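Local coordinates for protein mannitol dehydrogenase (Pseudomonas fluorescens, PDB 1LJ8) that binds NAD and probably catalyses the NAD-dependent interconversion of mannitol and fructose as a long-chain mannitol 2-dehydrogenase, at residues E292-G297 against I349-Y354; P18-A23 against L49-E54. All coordinates share one frame; numbering follows the deposited sequence.

Interaction 1: residues E292-G297 against I349-Y354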
loop_
_atom_site.group_PDB
_atom_site.type_symbol
_atom_site.label_atom_id
_atom_site.label_comp_id
_atom_site.label_asym_id
_atom_site.label_seq_id
_atom_site.Cartn_x
_atom_site.Cartn_y
_atom_site.Cartn_z
ATOM N N GLU A 292 1.694 1.638 13.656
ATOM C CA GLU A 292 1.399 1.970 12.247
ATOM C C GLU A 292 1.793 3.437 11.993
ATOM O O GLU A 292 2.303 3.772 10.922
ATOM C CB GLU A 292 -0.090 1.732 11.917
ATOM C CG GLU A 292 -0.453 1.988 10.409
ATOM C CD GLU A 292 0.320 1.116 9.369
ATOM O OE1 GLU A 292 -0.023 1.189 8.151
ATOM O OE2 GLU A 292 1.249 0.352 9.724
ATOM N N GLU A 293 1.568 4.327 12.965
ATOM C CA GLU A 293 1.963 5.744 12.774
ATOM C C GLU A 293 3.471 5.821 12.549
ATOM O O GLU A 293 3.956 6.587 11.689
ATOM C CB GLU A 293 1.591 6.594 14.015
ATOM C CG GLU A 293 0.107 6.898 14.088
ATOM C CD GLU A 293 -0.352 7.370 15.469
ATOM O OE1 GLU A 293 0.523 7.656 16.323
ATOM O OE2 GLU A 293 -1.595 7.443 15.679
HETATM N N MSE A 294 4.196 5.054 13.353
HETATM C CA MSE A 294 5.650 4.968 13.277
HETATM C C MSE A 294 6.158 4.479 11.916
HETATM O O MSE A 294 7.075 5.062 11.297
HETATM C CB MSE A 294 6.179 3.989 14.334
HETATM C CG MSE A 294 7.662 3.751 14.230
HETATM SE SE MSE A 294 8.180 2.113 15.261
HETATM C CE MSE A 294 7.557 0.748 14.031
ATOM N N LYS A 295 5.578 3.388 11.445
ATOM C CA LYS A 295 6.027 2.846 10.166
ATOM C C LYS A 295 5.680 3.774 9.015
ATOM O O LYS A 295 6.489 4.004 8.101
ATOM C CB LYS A 295 5.372 1.485 9.953
ATOM C CG LYS A 295 5.794 0.877 8.611
ATOM C CD LYS A 295 4.627 0.606 7.767
ATOM C CE LYS A 295 5.046 -0.086 6.457
ATOM N NZ LYS A 295 4.200 0.455 5.330
ATOM N N ILE A 296 4.464 4.308 9.029
ATOM C CA ILE A 296 4.058 5.215 7.949
ATOM C C ILE A 296 4.948 6.484 7.958
ATOM O O ILE A 296 5.428 6.948 6.907
ATOM C CB ILE A 296 2.580 5.650 8.104
ATOM C CG1 ILE A 296 1.630 4.434 7.910
ATOM C CG2 ILE A 296 2.267 6.755 7.073
ATOM C CD1 ILE A 296 1.616 3.915 6.491
ATOM N N GLY A 297 5.189 7.043 9.144
ATOM C CA GLY A 297 5.981 8.274 9.217
ATOM C C GLY A 297 7.433 8.131 8.811
ATOM O O GLY A 297 8.012 8.976 8.107
ATOM N N ILE A 349 9.792 -1.133 21.246
ATOM C CA ILE A 349 10.564 -0.788 20.082
ATOM C C ILE A 349 11.550 0.289 20.439
ATOM O O ILE A 349 11.204 1.276 21.093
ATOM C CB ILE A 349 9.681 -0.194 18.938
ATOM C CG1 ILE A 349 8.726 -1.242 18.428
ATOM C CG2 ILE A 349 10.588 0.336 17.802
ATOM C CD1 ILE A 349 9.416 -2.377 17.700
ATOM N N ASP A 350 12.785 0.103 20.013
ATOM C CA ASP A 350 13.777 1.142 20.222
ATOM C C ASP A 350 13.787 1.903 18.878
ATOM O O ASP A 350 14.174 1.339 17.863
ATOM C CB ASP A 350 15.176 0.559 20.480
ATOM C CG ASP A 350 16.199 1.662 20.642
ATOM O OD1 ASP A 350 16.931 1.999 19.677
ATOM O OD2 ASP A 350 16.214 2.254 21.741
ATOM N N LEU A 351 13.374 3.168 18.864
ATOM C CA LEU A 351 13.343 3.900 17.571
ATOM C C LEU A 351 14.673 4.044 16.832
ATOM O O LEU A 351 14.734 3.998 15.601
ATOM C CB LEU A 351 12.727 5.275 17.764
ATOM C CG LEU A 351 11.213 5.267 18.040
ATOM C CD1 LEU A 351 10.763 6.685 18.399
ATOM C CD2 LEU A 351 10.446 4.738 16.776
ATOM N N THR A 352 15.760 4.258 17.573
ATOM C CA THR A 352 17.041 4.381 16.922
ATOM C C THR A 352 17.375 3.118 16.159
ATOM O O THR A 352 17.792 3.188 15.004
ATOM C CB THR A 352 18.162 4.697 17.937
ATOM O OG1 THR A 352 17.920 5.994 18.484
ATOM C CG2 THR A 352 19.530 4.667 17.261
ATOM N N ASP A 353 17.191 1.953 16.781
ATOM C CA ASP A 353 17.485 0.703 16.095
ATOM C C ASP A 353 16.497 0.509 14.946
ATOM O O ASP A 353 16.865 0.024 13.890
ATOM C CB ASP A 353 17.353 -0.507 17.062
ATOM C CG ASP A 353 18.436 -0.520 18.174
ATOM O OD1 ASP A 353 19.498 0.077 17.980
ATOM O OD2 ASP A 353 18.193 -1.127 19.236
ATOM N N TYR A 354 15.235 0.850 15.165
ATOM C CA TYR A 354 14.238 0.693 14.079
ATOM C C TYR A 354 14.636 1.518 12.841
ATOM O O TYR A 354 14.604 1.017 11.710
ATOM C CB TYR A 354 12.863 1.121 14.581
ATOM C CG TYR A 354 11.781 1.034 13.506
ATOM C CD1 TYR A 354 11.247 -0.197 13.121
ATOM C CD2 TYR A 354 11.319 2.185 12.884
ATOM C CE1 TYR A 354 10.251 -0.274 12.119
ATOM C CE2 TYR A 354 10.330 2.129 11.869
ATOM C CZ TYR A 354 9.811 0.909 11.506
ATOM O OH TYR A 354 8.830 0.887 10.531
#
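Both the selenium and the terminal methyl of selenomethionine M294 lie over one face of the Y354 ring, so a single side chain makes a Met-aromatic and a CH-pi contact at once. SE sits 4.0 Å from the ring centroid of Y354, only 12° off the normal; M294 CE, shifted toward the rim, is 3.6 Å from the same centroid. The bend at chi3 (76°) turns the methyl back over the phenol end of the ring, close to CE1 and CZ. Selenium is also covered by aliphatic branches: L351 CD2 lies 3.8 Å and I349 CG2 3.9 Å from M294 SE. Beyond the ring, the Y354 hydroxyl reaches the base of K295, with OH 3.4 Å from K295 CA. The K295 side chain leads away, its NZ hydrogen-bonded to N300 and N191, close to the bound NAD. D350 caps the start of helix 351-362 through OD1, which accepts from D353 N at 2.9 Å. Substituting an alanine for Y354 would probably leave the methyl and selenium of M294 without their aromatic cover and open a gap beside K295. With no hydrogen bond between the segments, helices 289-313 and 351-362 of the C-terminal domain meet here by dispersion and aromatic contact, and K295, which the Y354 hydroxyl touches, carries its amine on toward the NAD site.

Interaction 2: residues P18-A23 against L49-E54; sequences PAYTLA and LMNTGE
M50, a selenomethionine near the end of helix 42-50, lies across one face of the Y20 ring. Its CB stands 3.6 Å from the ring centroid of Y20 in a CH-pi contact, nearest to CE2, while SE, carried on by an extended chain, covers the CZ and CE1 side at 4.0 Å from the same centroid, a Met-aromatic contact. The opposite face of the ring is covered by P18 CB, 3.7 Å above the plane of Y20, so the phenol is sandwiched. The ring reaches this slot because Y20 CG is set between its own backbone N and carbonyl carbon (chi1 48°), and its hydroxyl is hydrogen-bonded to D47, one turn earlier in helix 42-50. N51 comes next and supplies the hydrogen bond between the two segments: OD1 accepts from A19 N at 2.6 Å, an almost straight bond (172°), although the donor lies well above the carbonyl plane, 39° out of it. The same oxygen rests at the ring edge, 3.2 Å from Y20 CD2 and near the ring plane, where the polarised C-H bonds probably suit it. T52 turns back on the helix, its N and OG1 both bonding to L49 O. At G53 positive phi completes a Schellman motif, and a CB at these backbone angles would collide with the carbonyl oxygen of T52. Past the turn, E54 forms a salt bridge with K279. The loop before strand 27-32 is thus tied to helix 42-50 and its end by two hydrogen bonds, at A19 N and at the Y20 hydroxyl; with both faces covered and that hydroxyl bonded, the buried Y20 ring is probably fixed in its rotation.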
loop_
_atom_site.group_PDB
_atom_site.type_symbol
_atom_site.label_atom_id
_atom_site.label_comp_id
_atom_site.label_asym_id
_atom_site.label_seq_id
_atom_site.Cartn_x
_atom_site.Cartn_y
_atom_site.Cartn_z
ATOM N N PRO A 18 3.397 -26.292 -1.032
ATOM C CA PRO A 18 2.359 -26.319 0.002
ATOM C C PRO A 18 2.397 -27.736 0.576
ATOM O O PRO A 18 2.593 -28.718 -0.180
ATOM C CB PRO A 18 1.085 -26.125 -0.799
ATOM C CG PRO A 18 1.511 -25.199 -1.892
ATOM C CD PRO A 18 2.872 -25.747 -2.299
ATOM N N ALA A 19 2.214 -27.857 1.881
ATOM C CA ALA A 19 2.250 -29.164 2.547
ATOM C C ALA A 19 0.839 -29.670 2.785
ATOM O O ALA A 19 0.648 -30.743 3.349
ATOM C CB ALA A 19 3.013 -29.079 3.876
ATOM N N TYR A 20 -0.157 -28.946 2.305
ATOM C CA TYR A 20 -1.542 -29.372 2.484
ATOM C C TYR A 20 -2.112 -29.735 1.128
ATOM O O TYR A 20 -1.554 -29.358 0.087
ATOM C CB TYR A 20 -2.362 -28.237 3.110
ATOM C CG TYR A 20 -2.157 -26.892 2.409
ATOM C CD1 TYR A 20 -3.063 -26.426 1.440
ATOM C CD2 TYR A 20 -1.061 -26.110 2.721
ATOM C CE1 TYR A 20 -2.863 -25.181 0.791
ATOM C CE2 TYR A 20 -0.840 -24.851 2.097
ATOM C CZ TYR A 20 -1.766 -24.406 1.124
ATOM O OH TYR A 20 -1.560 -23.180 0.508
ATOM N N THR A 21 -3.195 -30.502 1.122
ATOM C CA THR A 21 -3.830 -30.872 -0.133
ATOM C C THR A 21 -4.634 -29.666 -0.616
ATOM O O THR A 21 -5.593 -29.224 0.049
ATOM C CB THR A 21 -4.782 -32.090 0.047
ATOM O OG1 THR A 21 -4.009 -33.248 0.397
ATOM C CG2 THR A 21 -5.543 -32.367 -1.224
ATOM N N LEU A 22 -4.276 -29.151 -1.781
ATOM C CA LEU A 22 -4.969 -27.970 -2.308
ATOM C C LEU A 22 -6.469 -28.159 -2.453
ATOM O O LEU A 22 -7.270 -27.255 -2.183
ATOM C CB LEU A 22 -4.353 -27.563 -3.662
ATOM C CG LEU A 22 -2.848 -27.234 -3.531
ATOM C CD1 LEU A 22 -2.158 -27.210 -4.896
ATOM C CD2 LEU A 22 -2.709 -25.904 -2.808
ATOM N N ALA A 23 -6.860 -29.343 -2.895
ATOM C CA ALA A 23 -8.272 -29.609 -3.096
ATOM C C ALA A 23 -9.122 -29.653 -1.829
ATOM O O ALA A 23 -10.355 -29.598 -1.917
ATOM C CB ALA A 23 -8.439 -30.918 -3.920
ATOM N N LEU A 49 0.207 -20.908 7.697
ATOM C CA LEU A 49 -0.667 -21.551 8.704
ATOM C C LEU A 49 -1.158 -22.896 8.166
ATOM O O LEU A 49 -1.157 -23.912 8.881
ATOM C CB LEU A 49 -1.909 -20.682 9.004
ATOM C CG LEU A 49 -2.904 -21.250 10.051
ATOM C CD1 LEU A 49 -2.227 -21.379 11.424
ATOM C CD2 LEU A 49 -4.052 -20.295 10.173
HETATM N N MSE A 50 -1.596 -22.896 6.912
HETATM C CA MSE A 50 -2.096 -24.126 6.267
HETATM C C MSE A 50 -1.016 -25.184 6.242
HETATM O O MSE A 50 -1.317 -26.369 6.406
HETATM C CB MSE A 50 -2.582 -23.806 4.828
HETATM C CG MSE A 50 -3.858 -23.013 4.887
HETATM SE SE MSE A 50 -4.368 -22.668 3.030
HETATM C CE MSE A 50 -5.855 -21.634 3.289
ATOM N N ASN A 51 0.232 -24.766 6.087
ATOM C CA ASN A 51 1.328 -25.747 6.079
ATOM C C ASN A 51 1.530 -26.413 7.437
ATOM O O ASN A 51 2.220 -27.443 7.508
ATOM C CB ASN A 51 2.634 -25.137 5.614
ATOM C CG ASN A 51 2.689 -25.006 4.102
ATOM O OD1 ASN A 51 1.996 -25.718 3.384
ATOM N ND2 ASN A 51 3.521 -24.119 3.625
ATOM N N THR A 52 0.940 -25.848 8.494
ATOM C CA THR A 52 1.048 -26.479 9.824
ATOM C C THR A 52 -0.124 -27.436 10.010
ATOM O O THR A 52 -0.216 -28.100 11.056
ATOM C CB THR A 52 0.981 -25.484 11.036
ATOM O OG1 THR A 52 -0.318 -24.869 11.087
ATOM C CG2 THR A 52 2.078 -24.414 10.941
ATOM N N GLY A 53 -1.011 -27.481 9.023
ATOM C CA GLY A 53 -2.175 -28.345 9.048
ATOM C C GLY A 53 -3.430 -27.746 9.676
ATOM O O GLY A 53 -4.369 -28.476 10.013
ATOM N N GLU A 54 -3.459 -26.421 9.833
ATOM C CA GLU A 54 -4.607 -25.747 10.438
ATOM C C GLU A 54 -5.089 -24.673 9.481
ATOM O O GLU A 54 -4.351 -24.263 8.577
ATOM C CB GLU A 54 -4.192 -25.046 11.742
ATOM C CG GLU A 54 -3.842 -25.994 12.862
ATOM C CD GLU A 54 -3.428 -25.245 14.108
ATOM O OE1 GLU A 54 -4.081 -24.236 14.456
ATOM O OE2 GLU A 54 -2.443 -25.664 14.731
#

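In the fold
Interaction 2 lies at the periphery, its centre about 27 Å from the centre of the chain, whereas the centre of interaction 1 is deeper, about 17 Å from the same point; each is partly buried. The two contacts' centres are 34 Å apart and they share no element. Interaction 1 joins two helices of the C-terminal domain beside the NAD site; interaction 2 joins the loop before strand 27-32 to an early helix, away from the annotated sites. Both set a selenomethionine on a tyrosine face, but the chemistry around it differs: near the coenzyme the meeting surfaces are mostly apolar, with no hydrogen bond between the segments, and K295 turns its amine to N300 and N191, while at the periphery a backbone-to-asparagine hydrogen bond joins the aromatic packing.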